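Local structure of enterobactin synthetase component F-related protein (Vibrio cholerae serotype O1, 4OXI) at residues H54-A59 with S276-A281; A62-P67 with T77-T82; H494-V499 with A514-H519; V97-I102 with T123-N128. The protein is an adenylation-domain enzyme that probably uses ATP to activate glycine as glycyl-adenosine-5'-phosphate, in a pathway that modifies lipopolysaccharide and confers resistance to antimicrobial peptides. One frame throughout, in Å; residues are numbered along the deposited sequence.

Interaction 1 of 4, residues H54-A59 with S276-A281; sequences HSILAA and SLISGA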
loop_
_atom_site.group_PDB
_atom_site.type_symbol
_atom_site.label_atom_id
_atom_site.label_comp_id
_atom_site.label_asym_id
_atom_site.label_seq_id
_atom_site.Cartn_x
_atom_site.Cartn_y
_atom_site.Cartn_z
ATOM N N HIS A 54 11.502 16.637 10.920
ATOM C CA HIS A 54 11.708 17.265 12.231
ATOM C C HIS A 54 10.522 17.023 13.146
ATOM O O HIS A 54 10.693 16.736 14.321
ATOM C CB HIS A 54 11.943 18.774 12.123
ATOM C CG HIS A 54 11.998 19.460 13.452
ATOM N ND1 HIS A 54 13.129 19.463 14.245
ATOM C CD2 HIS A 54 11.053 20.146 14.142
ATOM C CE1 HIS A 54 12.881 20.130 15.359
ATOM N NE2 HIS A 54 11.631 20.558 15.321
ATOM N N SER A 55 9.318 17.148 12.594
ATOM C CA SER A 55 8.111 16.902 13.361
ATOM C C SER A 55 8.061 15.469 13.882
ATOM O O SER A 55 7.597 15.227 14.993
ATOM C CB SER A 55 6.880 17.166 12.503
ATOM O OG SER A 55 6.894 18.484 12.013
ATOM N N ILE A 56 8.534 14.523 13.077
ATOM C CA ILE A 56 8.530 13.132 13.500
ATOM C C ILE A 56 9.511 12.926 14.646
ATOM O O ILE A 56 9.171 12.300 15.657
ATOM C CB ILE A 56 8.834 12.165 12.326
ATOM C CG1 ILE A 56 7.598 11.999 11.451
ATOM C CG2 ILE A 56 9.267 10.816 12.845
ATOM C CD1 ILE A 56 7.854 11.257 10.150
ATOM N N LEU A 57 10.725 13.454 14.504
ATOM C CA LEU A 57 11.713 13.332 15.574
ATOM C C LEU A 57 11.234 14.003 16.866
ATOM O O LEU A 57 11.435 13.469 17.956
ATOM C CB LEU A 57 13.057 13.899 15.138
ATOM C CG LEU A 57 13.702 13.165 13.967
ATOM C CD1 LEU A 57 15.101 13.679 13.721
ATOM C CD2 LEU A 57 13.722 11.678 14.246
ATOM N N ALA A 58 10.589 15.160 16.743
ATOM C CA ALA A 58 10.064 15.860 17.919
ATOM C C ALA A 58 8.959 15.052 18.603
ATOM O O ALA A 58 8.937 14.951 19.824
ATOM C CB ALA A 58 9.554 17.257 17.539
ATOM N N ALA A 59 8.050 14.485 17.807
ATOM C CA ALA A 59 6.964 13.653 18.326
ATOM C C ALA A 59 7.472 12.466 19.143
ATOM O O ALA A 59 6.892 12.115 20.173
ATOM C CB ALA A 59 6.070 13.172 17.187
ATOM N N SER A 276 0.651 7.838 12.367
ATOM C CA SER A 276 0.682 7.615 13.803
ATOM C C SER A 276 1.963 8.201 14.401
ATOM O O SER A 276 1.945 8.833 15.453
ATOM C CB SER A 276 0.583 6.123 14.123
ATOM O OG SER A 276 0.710 5.909 15.525
ATOM N N LEU A 277 3.075 7.989 13.719
ATOM C CA LEU A 277 4.378 8.369 14.246
ATOM C C LEU A 277 4.504 9.887 14.406
ATOM O O LEU A 277 4.966 10.373 15.430
ATOM C CB LEU A 277 5.465 7.846 13.306
ATOM C CG LEU A 277 6.957 7.937 13.628
ATOM C CD1 LEU A 277 7.308 7.541 15.056
ATOM C CD2 LEU A 277 7.680 7.029 12.648
ATOM N N ILE A 278 4.091 10.636 13.390
ATOM C CA ILE A 278 4.237 12.083 13.429
ATOM C C ILE A 278 3.336 12.686 14.502
ATOM O O ILE A 278 3.582 13.794 14.978
ATOM C CB ILE A 278 3.952 12.721 12.056
ATOM C CG1 ILE A 278 4.416 14.183 12.030
ATOM C CG2 ILE A 278 2.485 12.625 11.718
ATOM C CD1 ILE A 278 4.330 14.812 10.655
ATOM N N SER A 279 2.312 11.932 14.899
ATOM C CA SER A 279 1.333 12.408 15.861
ATOM C C SER A 279 1.644 11.981 17.282
ATOM O O SER A 279 0.993 12.446 18.210
ATOM C CB SER A 279 -0.051 11.871 15.508
ATOM O OG SER A 279 -0.375 12.143 14.161
ATOM N N GLY A 280 2.607 11.075 17.454
ATOM C CA GLY A 280 2.877 10.504 18.769
ATOM C C GLY A 280 1.760 9.581 19.243
ATOM O O GLY A 280 1.663 9.257 20.428
ATOM N N ALA A 281 0.926 9.135 18.304
ATOM C CA ALA A 281 -0.218 8.284 18.617
ATOM C C ALA A 281 0.190 6.827 18.777
ATOM O O ALA A 281 1.377 6.498 18.634
ATOM C CB ALA A 281 -1.281 8.419 17.542
#

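Interaction 2 of 4, residues A62-P67 with T77-T82; sequences ANRHAP and TYQEMT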
loop_
_atom_site.group_PDB
_atom_site.type_symbol
_atom_site.label_atom_id
_atom_site.label_comp_id
_atom_site.label_asym_id
_atom_site.label_seq_id
_atom_site.Cartn_x
_atom_site.Cartn_y
_atom_site.Cartn_z
ATOM N N ALA A 62 8.754 14.016 22.479
ATOM C CA ALA A 62 7.664 14.519 23.293
ATOM C C ALA A 62 6.815 13.392 23.880
ATOM O O ALA A 62 6.176 13.573 24.908
ATOM C CB ALA A 62 6.796 15.463 22.477
ATOM N N ASN A 63 6.791 12.233 23.228
ATOM C CA ASN A 63 5.940 11.145 23.707
ATOM C C ASN A 63 6.706 9.877 24.050
ATOM O O ASN A 63 6.157 8.782 23.958
ATOM C CB ASN A 63 4.838 10.836 22.696
ATOM C CG ASN A 63 3.977 12.045 22.386
ATOM O OD1 ASN A 63 3.044 12.353 23.120
ATOM N ND2 ASN A 63 4.277 12.728 21.279
ATOM N N ARG A 64 7.955 10.027 24.478
ATOM C CA ARG A 64 8.822 8.883 24.751
ATOM C C ARG A 64 8.245 7.849 25.726
ATOM O O ARG A 64 8.545 6.654 25.616
ATOM C CB ARG A 64 10.210 9.351 25.228
ATOM C CG ARG A 64 10.249 9.944 26.646
ATOM C CD ARG A 64 11.526 10.769 26.899
ATOM N NE ARG A 64 11.478 12.062 26.209
ATOM C CZ ARG A 64 12.427 12.994 26.289
ATOM N NH1 ARG A 64 13.508 12.777 27.029
ATOM N NH2 ARG A 64 12.303 14.142 25.624
ATOM N N HIS A 65 7.436 8.294 26.684
ATOM C CA HIS A 65 6.888 7.375 27.689
ATOM C C HIS A 65 5.515 6.843 27.293
ATOM O O HIS A 65 4.947 6.015 28.004
ATOM C CB HIS A 65 6.766 8.059 29.056
ATOM C CG HIS A 65 8.042 8.656 29.556
ATOM N ND1 HIS A 65 9.149 7.896 29.873
ATOM C CD2 HIS A 65 8.384 9.944 29.805
ATOM C CE1 HIS A 65 10.120 8.691 30.288
ATOM N NE2 HIS A 65 9.681 9.937 30.258
ATOM N N ALA A 66 4.975 7.334 26.177
ATOM C CA ALA A 66 3.637 6.950 25.723
ATOM C C ALA A 66 3.666 5.695 24.838
ATOM O O ALA A 66 4.691 5.395 24.214
ATOM C CB ALA A 66 3.001 8.112 24.966
ATOM N N PRO A 67 2.540 4.963 24.769
ATOM C CA PRO A 67 2.507 3.773 23.901
ATOM C C PRO A 67 2.616 4.144 22.414
ATOM O O PRO A 67 1.871 5.012 21.971
ATOM C CB PRO A 67 1.127 3.156 24.194
ATOM C CG PRO A 67 0.300 4.274 24.810
ATOM C CD PRO A 67 1.292 5.135 25.545
ATOM N N THR A 77 6.368 1.333 24.100
ATOM C CA THR A 77 6.410 2.798 24.156
ATOM C C THR A 77 7.284 3.390 23.043
ATOM O O THR A 77 8.041 2.664 22.386
ATOM C CB THR A 77 6.991 3.278 25.482
ATOM O OG1 THR A 77 8.326 2.800 25.579
ATOM C CG2 THR A 77 6.175 2.747 26.681
ATOM N N TYR A 78 7.191 4.702 22.842
ATOM C CA TYR A 78 8.053 5.384 21.882
ATOM C C TYR A 78 9.523 5.143 22.205
ATOM O O TYR A 78 10.343 4.965 21.305
ATOM C CB TYR A 78 7.715 6.886 21.795
ATOM C CG TYR A 78 6.604 7.108 20.807
ATOM C CD1 TYR A 78 5.269 7.079 21.202
ATOM C CD2 TYR A 78 6.886 7.277 19.460
ATOM C CE1 TYR A 78 4.244 7.236 20.271
ATOM C CE2 TYR A 78 5.883 7.433 18.537
ATOM C CZ TYR A 78 4.574 7.401 18.937
ATOM O OH TYR A 78 3.606 7.551 17.980
ATOM N N GLN A 79 9.844 5.083 23.491
ATOM C CA GLN A 79 11.222 4.882 23.913
ATOM C C GLN A 79 11.671 3.477 23.562
ATOM O O GLN A 79 12.791 3.274 23.067
ATOM C CB GLN A 79 11.353 5.123 25.425
ATOM C CG GLN A 79 12.768 4.911 25.982
ATOM C CD GLN A 79 13.759 5.972 25.511
ATOM O OE1 GLN A 79 13.520 7.173 25.655
ATOM N NE2 GLN A 79 14.870 5.530 24.930
ATOM N N GLU A 80 10.813 2.497 23.823
ATOM C CA GLU A 80 11.170 1.122 23.510
ATOM C C GLU A 80 11.296 0.915 22.003
ATOM O O GLU A 80 12.186 0.209 21.551
ATOM C CB GLU A 80 10.146 0.150 24.103
ATOM C CG GLU A 80 10.173 0.080 25.632
ATOM C CD GLU A 80 8.904 -0.557 26.217
ATOM O OE1 GLU A 80 7.869 -0.625 25.511
ATOM O OE2 GLU A 80 8.939 -0.974 27.391
ATOM N N MET A 81 10.400 1.516 21.222
ATOM C CA MET A 81 10.475 1.392 19.762
ATOM C C MET A 81 11.720 2.108 19.243
ATOM O O MET A 81 12.371 1.649 18.298
ATOM C CB MET A 81 9.218 1.969 19.092
ATOM C CG MET A 81 7.958 1.120 19.282
ATOM S SD MET A 81 8.142 -0.554 18.605
ATOM C CE MET A 81 8.490 -0.187 16.875
ATOM N N THR A 82 12.057 3.230 19.872
ATOM C CA THR A 82 13.235 3.991 19.471
ATOM C C THR A 82 14.523 3.212 19.733
ATOM O O THR A 82 15.422 3.219 18.902
ATOM C CB THR A 82 13.267 5.355 20.151
ATOM O OG1 THR A 82 12.104 6.093 19.733
ATOM C CG2 THR A 82 14.534 6.124 19.760
#

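Interaction 3 of 4, residues H494-V499 with A514-H519; sequences HSVAIV and AFVDTH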
loop_
_atom_site.group_PDB
_atom_site.type_symbol
_atom_site.label_atom_id
_atom_site.label_comp_id
_atom_site.label_asym_id
_atom_site.label_seq_id
_atom_site.Cartn_x
_atom_site.Cartn_y
_atom_site.Cartn_z
ATOM N N HIS A 494 -5.926 -21.612 -26.612
ATOM C CA HIS A 494 -5.889 -20.615 -27.671
ATOM C C HIS A 494 -6.616 -19.354 -27.229
ATOM O O HIS A 494 -6.215 -18.233 -27.545
ATOM C CB HIS A 494 -6.562 -21.161 -28.931
ATOM C CG HIS A 494 -6.561 -20.196 -30.075
ATOM N ND1 HIS A 494 -7.613 -19.342 -30.334
ATOM C CD2 HIS A 494 -5.622 -19.932 -31.017
ATOM C CE1 HIS A 494 -7.326 -18.599 -31.390
ATOM N NE2 HIS A 494 -6.123 -18.936 -31.823
ATOM N N SER A 495 -7.701 -19.554 -26.494
ATOM C CA SER A 495 -8.565 -18.463 -26.084
ATOM C C SER A 495 -8.784 -18.505 -24.562
ATOM O O SER A 495 -9.051 -19.572 -23.990
ATOM C CB SER A 495 -9.885 -18.565 -26.849
ATOM O OG SER A 495 -10.819 -17.609 -26.384
ATOM N N VAL A 496 -8.638 -17.353 -23.905
ATOM C CA VAL A 496 -8.728 -17.258 -22.441
ATOM C C VAL A 496 -9.315 -15.911 -22.034
ATOM O O VAL A 496 -8.900 -14.877 -22.553
ATOM C CB VAL A 496 -7.341 -17.345 -21.770
ATOM C CG1 VAL A 496 -7.448 -17.040 -20.288
ATOM C CG2 VAL A 496 -6.698 -18.694 -21.972
ATOM N N ALA A 497 -10.276 -15.919 -21.112
ATOM C CA ALA A 497 -10.785 -14.678 -20.522
ATOM C C ALA A 497 -10.764 -14.766 -18.996
ATOM O O ALA A 497 -11.136 -15.806 -18.426
ATOM C CB ALA A 497 -12.194 -14.389 -21.009
ATOM N N ILE A 498 -10.321 -13.698 -18.334
ATOM C CA ILE A 498 -10.329 -13.657 -16.873
ATOM C C ILE A 498 -11.397 -12.658 -16.445
ATOM O O ILE A 498 -11.402 -11.522 -16.906
ATOM C CB ILE A 498 -8.961 -13.257 -16.293
ATOM C CG1 ILE A 498 -7.853 -14.125 -16.875
ATOM C CG2 ILE A 498 -8.967 -13.350 -14.772
ATOM C CD1 ILE A 498 -7.890 -15.609 -16.433
ATOM N N VAL A 499 -12.313 -13.086 -15.583
ATOM C CA VAL A 499 -13.454 -12.260 -15.219
ATOM C C VAL A 499 -13.501 -12.063 -13.712
ATOM O O VAL A 499 -13.423 -13.038 -12.962
ATOM C CB VAL A 499 -14.771 -12.919 -15.656
ATOM C CG1 VAL A 499 -15.943 -12.069 -15.237
ATOM C CG2 VAL A 499 -14.784 -13.125 -17.158
ATOM N N ALA A 514 -11.933 -18.152 -14.565
ATOM C CA ALA A 514 -11.295 -18.288 -15.866
ATOM C C ALA A 514 -12.197 -19.013 -16.873
ATOM O O ALA A 514 -12.849 -19.999 -16.528
ATOM C CB ALA A 514 -9.959 -18.998 -15.717
ATOM N N PHE A 515 -12.246 -18.500 -18.103
ATOM C CA PHE A 515 -12.861 -19.198 -19.231
ATOM C C PHE A 515 -11.779 -19.595 -20.214
ATOM O O PHE A 515 -10.973 -18.759 -20.631
ATOM C CB PHE A 515 -13.871 -18.308 -19.956
ATOM C CG PHE A 515 -15.082 -17.977 -19.139
ATOM C CD1 PHE A 515 -16.236 -18.741 -19.250
ATOM C CD2 PHE A 515 -15.069 -16.905 -18.253
ATOM C CE1 PHE A 515 -17.360 -18.447 -18.500
ATOM C CE2 PHE A 515 -16.198 -16.599 -17.490
ATOM C CZ PHE A 515 -17.344 -17.374 -17.619
ATOM N N VAL A 516 -11.740 -20.872 -20.571
ATOM C CA VAL A 516 -10.807 -21.341 -21.588
ATOM C C VAL A 516 -11.599 -21.984 -22.720
ATOM O O VAL A 516 -12.766 -22.334 -22.549
ATOM C CB VAL A 516 -9.810 -22.345 -21.013
ATOM C CG1 VAL A 516 -9.019 -21.701 -19.871
ATOM C CG2 VAL A 516 -10.542 -23.600 -20.526
ATOM N N ASP A 517 -10.984 -22.118 -23.882
ATOM C CA ASP A 517 -11.688 -22.720 -25.002
ATOM C C ASP A 517 -11.913 -24.221 -24.771
ATOM O O ASP A 517 -11.401 -24.800 -23.800
ATOM C CB ASP A 517 -10.928 -22.461 -26.304
ATOM C CG ASP A 517 -9.538 -23.055 -26.292
ATOM O OD1 ASP A 517 -9.415 -24.284 -26.093
ATOM O OD2 ASP A 517 -8.564 -22.294 -26.484
ATOM N N THR A 518 -12.675 -24.842 -25.667
ATOM C CA THR A 518 -13.065 -26.244 -25.532
ATOM C C THR A 518 -12.081 -27.204 -26.209
ATOM O O THR A 518 -12.314 -28.417 -26.229
ATOM C CB THR A 518 -14.466 -26.476 -26.124
ATOM O OG1 THR A 518 -14.532 -25.867 -27.422
ATOM C CG2 THR A 518 -15.542 -25.858 -25.234
ATOM N N HIS A 519 -10.984 -26.676 -26.747
ATOM C CA HIS A 519 -10.019 -27.503 -27.482
ATOM C C HIS A 519 -8.820 -27.920 -26.653
ATOM O O HIS A 519 -7.990 -28.704 -27.105
ATOM C CB HIS A 519 -9.513 -26.764 -28.716
ATOM C CG HIS A 519 -10.610 -26.251 -29.582
ATOM N ND1 HIS A 519 -10.845 -24.904 -29.766
ATOM C CD2 HIS A 519 -11.569 -26.904 -30.282
ATOM C CE1 HIS A 519 -11.889 -24.751 -30.563
ATOM N NE2 HIS A 519 -12.348 -25.946 -30.887
#

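Interaction 4 of 4, residues V97-I102 with T123-N128; sequences VQRVAI and TYIPLN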
loop_
_atom_site.group_PDB
_atom_site.type_symbol
_atom_site.label_atom_id
_atom_site.label_comp_id
_atom_site.label_asym_id
_atom_site.label_seq_id
_atom_site.Cartn_x
_atom_site.Cartn_y
_atom_site.Cartn_z
ATOM N N VAL A 97 24.637 -0.878 4.707
ATOM C CA VAL A 97 23.392 -1.343 4.123
ATOM C C VAL A 97 22.568 -0.140 3.736
ATOM O O VAL A 97 22.436 0.787 4.532
ATOM C CB VAL A 97 22.594 -2.169 5.162
ATOM C CG1 VAL A 97 21.213 -2.505 4.641
ATOM C CG2 VAL A 97 23.341 -3.445 5.498
ATOM N N GLN A 98 22.003 -0.143 2.530
ATOM C CA GLN A 98 21.066 0.914 2.134
ATOM C C GLN A 98 19.639 0.377 1.991
ATOM O O GLN A 98 18.670 1.052 2.357
ATOM C CB GLN A 98 21.504 1.581 0.823
ATOM C CG GLN A 98 20.437 2.537 0.242
ATOM C CD GLN A 98 20.134 3.728 1.155
ATOM O OE1 GLN A 98 21.032 4.267 1.807
ATOM N NE2 GLN A 98 18.863 4.144 1.205
ATOM N N ARG A 99 19.508 -0.839 1.463
ATOM C CA ARG A 99 18.193 -1.425 1.224
ATOM C C ARG A 99 17.962 -2.678 2.071
ATOM O O ARG A 99 18.785 -3.599 2.073
ATOM C CB ARG A 99 18.014 -1.750 -0.266
ATOM C CG ARG A 99 18.188 -0.529 -1.184
ATOM C CD ARG A 99 17.853 -0.858 -2.632
ATOM N NE ARG A 99 17.850 0.342 -3.462
ATOM C CZ ARG A 99 17.657 0.336 -4.778
ATOM N NH1 ARG A 99 17.437 -0.803 -5.414
ATOM N NH2 ARG A 99 17.690 1.467 -5.456
ATOM N N VAL A 100 16.846 -2.712 2.793
ATOM C CA VAL A 100 16.519 -3.881 3.598
ATOM C C VAL A 100 15.169 -4.426 3.190
ATOM O O VAL A 100 14.180 -3.693 3.139
ATOM C CB VAL A 100 16.466 -3.545 5.099
ATOM C CG1 VAL A 100 16.145 -4.805 5.912
ATOM C CG2 VAL A 100 17.780 -2.988 5.545
ATOM N N ALA A 101 15.118 -5.717 2.903
ATOM C CA ALA A 101 13.842 -6.358 2.616
ATOM C C ALA A 101 13.232 -6.862 3.915
ATOM O O ALA A 101 13.940 -7.301 4.821
ATOM C CB ALA A 101 14.014 -7.483 1.640
ATOM N N ILE A 102 11.918 -6.783 4.020
ATOM C CA ILE A 102 11.265 -7.140 5.269
ATOM C C ILE A 102 10.326 -8.317 5.076
ATOM O O ILE A 102 9.293 -8.180 4.428
ATOM C CB ILE A 102 10.500 -5.940 5.854
ATOM C CG1 ILE A 102 11.456 -4.743 6.006
ATOM C CG2 ILE A 102 9.869 -6.317 7.195
ATOM C CD1 ILE A 102 10.896 -3.621 6.824
ATOM N N THR A 123 16.289 2.402 2.832
ATOM C CA THR A 123 15.181 2.026 1.950
ATOM C C THR A 123 14.649 0.673 2.369
ATOM O O THR A 123 15.417 -0.296 2.452
ATOM C CB THR A 123 15.660 1.871 0.489
ATOM O OG1 THR A 123 16.461 2.999 0.115
ATOM C CG2 THR A 123 14.476 1.746 -0.466
ATOM N N TYR A 124 13.346 0.577 2.632
ATOM C CA TYR A 124 12.796 -0.727 2.963
ATOM C C TYR A 124 11.949 -1.306 1.840
ATOM O O TYR A 124 11.339 -0.575 1.057
ATOM C CB TYR A 124 12.086 -0.744 4.326
ATOM C CG TYR A 124 10.667 -0.204 4.371
ATOM C CD1 TYR A 124 9.573 -1.042 4.144
ATOM C CD2 TYR A 124 10.418 1.131 4.705
ATOM C CE1 TYR A 124 8.269 -0.557 4.208
ATOM C CE2 TYR A 124 9.111 1.631 4.772
ATOM C CZ TYR A 124 8.053 0.778 4.529
ATOM O OH TYR A 124 6.773 1.256 4.610
ATOM N N ILE A 125 11.943 -2.631 1.765
ATOM C CA ILE A 125 11.242 -3.355 0.717
ATOM C C ILE A 125 10.386 -4.447 1.355
ATOM O O ILE A 125 10.886 -5.508 1.723
ATOM C CB ILE A 125 12.250 -4.001 -0.244
ATOM C CG1 ILE A 125 13.270 -2.952 -0.713
ATOM C CG2 ILE A 125 11.536 -4.644 -1.456
ATOM C CD1 ILE A 125 14.533 -3.541 -1.250
ATOM N N PRO A 126 9.089 -4.187 1.511
ATOM C CA PRO A 126 8.275 -5.210 2.170
ATOM C C PRO A 126 8.027 -6.385 1.232
ATOM O O PRO A 126 7.753 -6.171 0.051
ATOM C CB PRO A 126 6.960 -4.471 2.466
ATOM C CG PRO A 126 6.882 -3.380 1.450
ATOM C CD PRO A 126 8.317 -2.974 1.173
ATOM N N LEU A 127 8.116 -7.607 1.744
ATOM C CA LEU A 127 7.905 -8.795 0.920
ATOM C C LEU A 127 6.513 -9.360 1.198
ATOM O O LEU A 127 6.073 -9.395 2.350
ATOM C CB LEU A 127 8.966 -9.848 1.262
ATOM C CG LEU A 127 10.420 -9.427 1.082
ATOM C CD1 LEU A 127 11.398 -10.478 1.620
ATOM C CD2 LEU A 127 10.703 -9.144 -0.394
ATOM N N ASN A 128 5.809 -9.809 0.163
ATOM C CA ASN A 128 4.447 -10.308 0.366
ATOM C C ASN A 128 4.430 -11.533 1.274
ATOM O O ASN A 128 5.287 -12.410 1.147
ATOM C CB ASN A 128 3.794 -10.630 -0.977
ATOM C CG ASN A 128 2.293 -10.764 -0.868
ATOM O OD1 ASN A 128 1.782 -11.709 -0.258
ATOM N ND2 ASN A 128 1.575 -9.812 -1.448
HETATM O O HOH W 1 17.780 2.909 -2.159
#

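Interaction 1 of 4, residues H54-A59 with S276-A281
Ile56 and Ile278 bring the two backbones closest, their CA atoms 4.4 Å apart, where a middle turn of helix 51-62 meets the last turn of helix 268-279. No hydrogen bond crosses, and the contact is van der Waals packing. Ile56 works with both branches: its CG1 lies 3.8 Å from Ile278 CB, and its CG2 lies 3.8 Å from Leu277 CG. It crosses each of these two side chains at about a right angle, so that each branch meets a different residue. Ile278 has CG1 anti to its backbone N (chi1 -167°), which carries the chain out beside Ser55, whose CB is 3.9 Å from Ile278 CG1. The hydroxyl of Ser55 is used within its own helix, where OG is hydrogen-bonded to Glu51 O, and the side chain thus offers carbon to the neighbour. One turn on, the small Ala59 lets the helices come near: its CB rests 3.4 Å from Ile278 O and 3.5 Å from Leu277 O, on the carbonyls of the closing turn. Gly280 ends that helix in a Schellman motif, with the positive phi (70°) that glycine adopts readily, and its bare CA suits the place beside Ala59. Helix 108-119 packs against the same apolar patch through Tyr118 on Ile56 and Trp115 on Leu277, while Tyr78 of helix 78-95 also touches Leu277, and strand 282-285 begins just beyond Ala281.

Interaction 2 of 4, residues A62-P67 with T77-T82
Ala66 and Arg64 each offer a carbonyl to the start of helix 78-95, giving two backbone hydrogen bonds. Tyr78 N donates to Ala66 O over 2.9 Å, arriving almost head-on to the carbonyl (C=O...N 177°), and Gln79 N reaches Arg64 O, also at 2.9 Å, in the carbonyl plane on a lone pair, though its N-H is bent to 136°. A type I turn from Asn63 to Ala66 presents both acceptors. Beside these bonds Pro67 and Thr77 form an antiparallel non-hydrogen-bonded pair, and Thr77 CA makes a CA-H...O contact of 3.1 Å with Ala66 O.

Capping holds the other partner in shape. Thr77 is the N-cap: OG1, set between the backbone N and the carbonyl carbon (chi1 62°), accepts from Glu80 N at 3.1 Å. In return Glu80 OE1 accepts from Thr77 N at 2.8 Å, which comes from above the carboxylate plane. This is a capping box, for which threonine and glutamate are well suited.

Side chains add van der Waals contact. Tyr78 CB is 3.3 Å from Asn63 O; Ala66 O lies at the edge of the Tyr78 ring, near its plane, and the hydroxyl hydrogen-bonds to Ala281 O. Gln79 CB sits 3.2 Å from Arg64 O, while the arginine's guanidinium turns away, NE bonding to Gln61 O and NH1 forming a salt bridge with Glu202.

Chemically, the first N-H groups of a helix lack acceptors from a preceding turn. Here two carbonyls serve Tyr78 and Gln79, and the Thr77 hydroxyl serves Glu80, so the contact caps the helix as it joins the segments.

Interaction 3 of 4, residues H494-V499 with A514-H519
A beta hairpin, strands 496-500 and 512-516, carries this contact, its strands running antiparallel at 165°. Ala497 and Phe515 form the hydrogen-bonded pair: Phe515 N to Ala497 O is 2.9 Å and nearly straight (175°), and Ala497 N to Phe515 O is 3.0 Å, both in the carbonyl planes. Side chains alternate between faces. On one, Ile498 CD1 meets Ala514 CB at 4.0 Å, the small alanine accommodating the longer side chain, and Val496 faces Val516 more loosely. On the other, Val499 brings CG2 to the edge of the Phe515 ring, 3.8 Å from CE2, beside the small Ala497.

Next along the chain, Asp517 has its CG between backbone N and carbonyl carbon (chi1 61°), which aims OD2 across at the other segment. OD2 accepts from Ser495 N at 2.9 Å on its anti lone pair and, weakly, from His494 N. OD1 accepts from His519 N at 2.9 Å, an Asx turn, so both carboxylate oxygens hold backbone N-H groups.

Helix 480-491 covers the Val496 and Ile498 face, helix 560-568 lies over Ala497, Val499 and Phe515 through Leu563, and strand 543-546 pairs with 512-516 on its far edge.

Interaction 4 of 4, residues V97-I102 with T123-N128
Strands 99-102 and 123-126 run parallel at 24°, with Arg99 opposite Thr123 and Ile102 opposite Pro126. Five backbone hydrogen bonds link the segments; Val100 N to Thr123 O, at 2.8 Å, comes nearly end-on to the carbonyl, whereas Ile102 N approaches Ile125 O from above its plane. Leu127 N to Ile102 O, 3.0 Å, continues the pairing; proline is tolerated at 126 because that alternate position gives no N-H to strand 99-102.

The strands belong to a beta-alpha-beta unit in which helix 108-119 makes the crossover. That helix packs on the side of Ile102 and Tyr124 through Ile114. Here Ile102 CD1 reaches Tyr124 CD1 at 3.9 Å. On the opposite face, against helix 133-142, Ala101 CB lies 4.0 Å from Leu127 CD1, and the Ile125 side chain also touches this small residue.

Gln98 bends at chi2 (63°), so that NE2 donates to Thr123 OG1 at 2.9 Å, in its amide plane. A water donates to the same OG1 at 2.6 Å and accepts from Arg99 NE at 2.9 Å, at the guanidinium edge. The threonine hydroxyl also bonds to Tyr216 O, and Arg99 NH1 to Thr143 O, while the arginine's aliphatic stem runs beside Thr123, its CG 3.9 Å from the threonine CB.

How the interactions relate
Interactions 1, 2 and 4 belong to the AMP-binding part of the chain. Interactions 1 and 2 are neighbours, their centres 10 Å apart, and meet where the Tyr78 hydroxyl probably bonds to Ala281 O; strand 67-71, which starts at Pro67, and strand 282-285, which follows Ala281, are neighbours in one mixed sheet. Interaction 4 lies in a separate parallel sheet, centred 22 Å from interaction 1, and its crossover helix 108-119 also packs against 1 and 2. Along the chain, 2 and then 4 fall between the halves of interaction 1. Interaction 3 comes last, centred 52 Å from interaction 1; it probably belongs to the small C-terminal domain of the adenylation fold, whereas the others build the large N-terminal part.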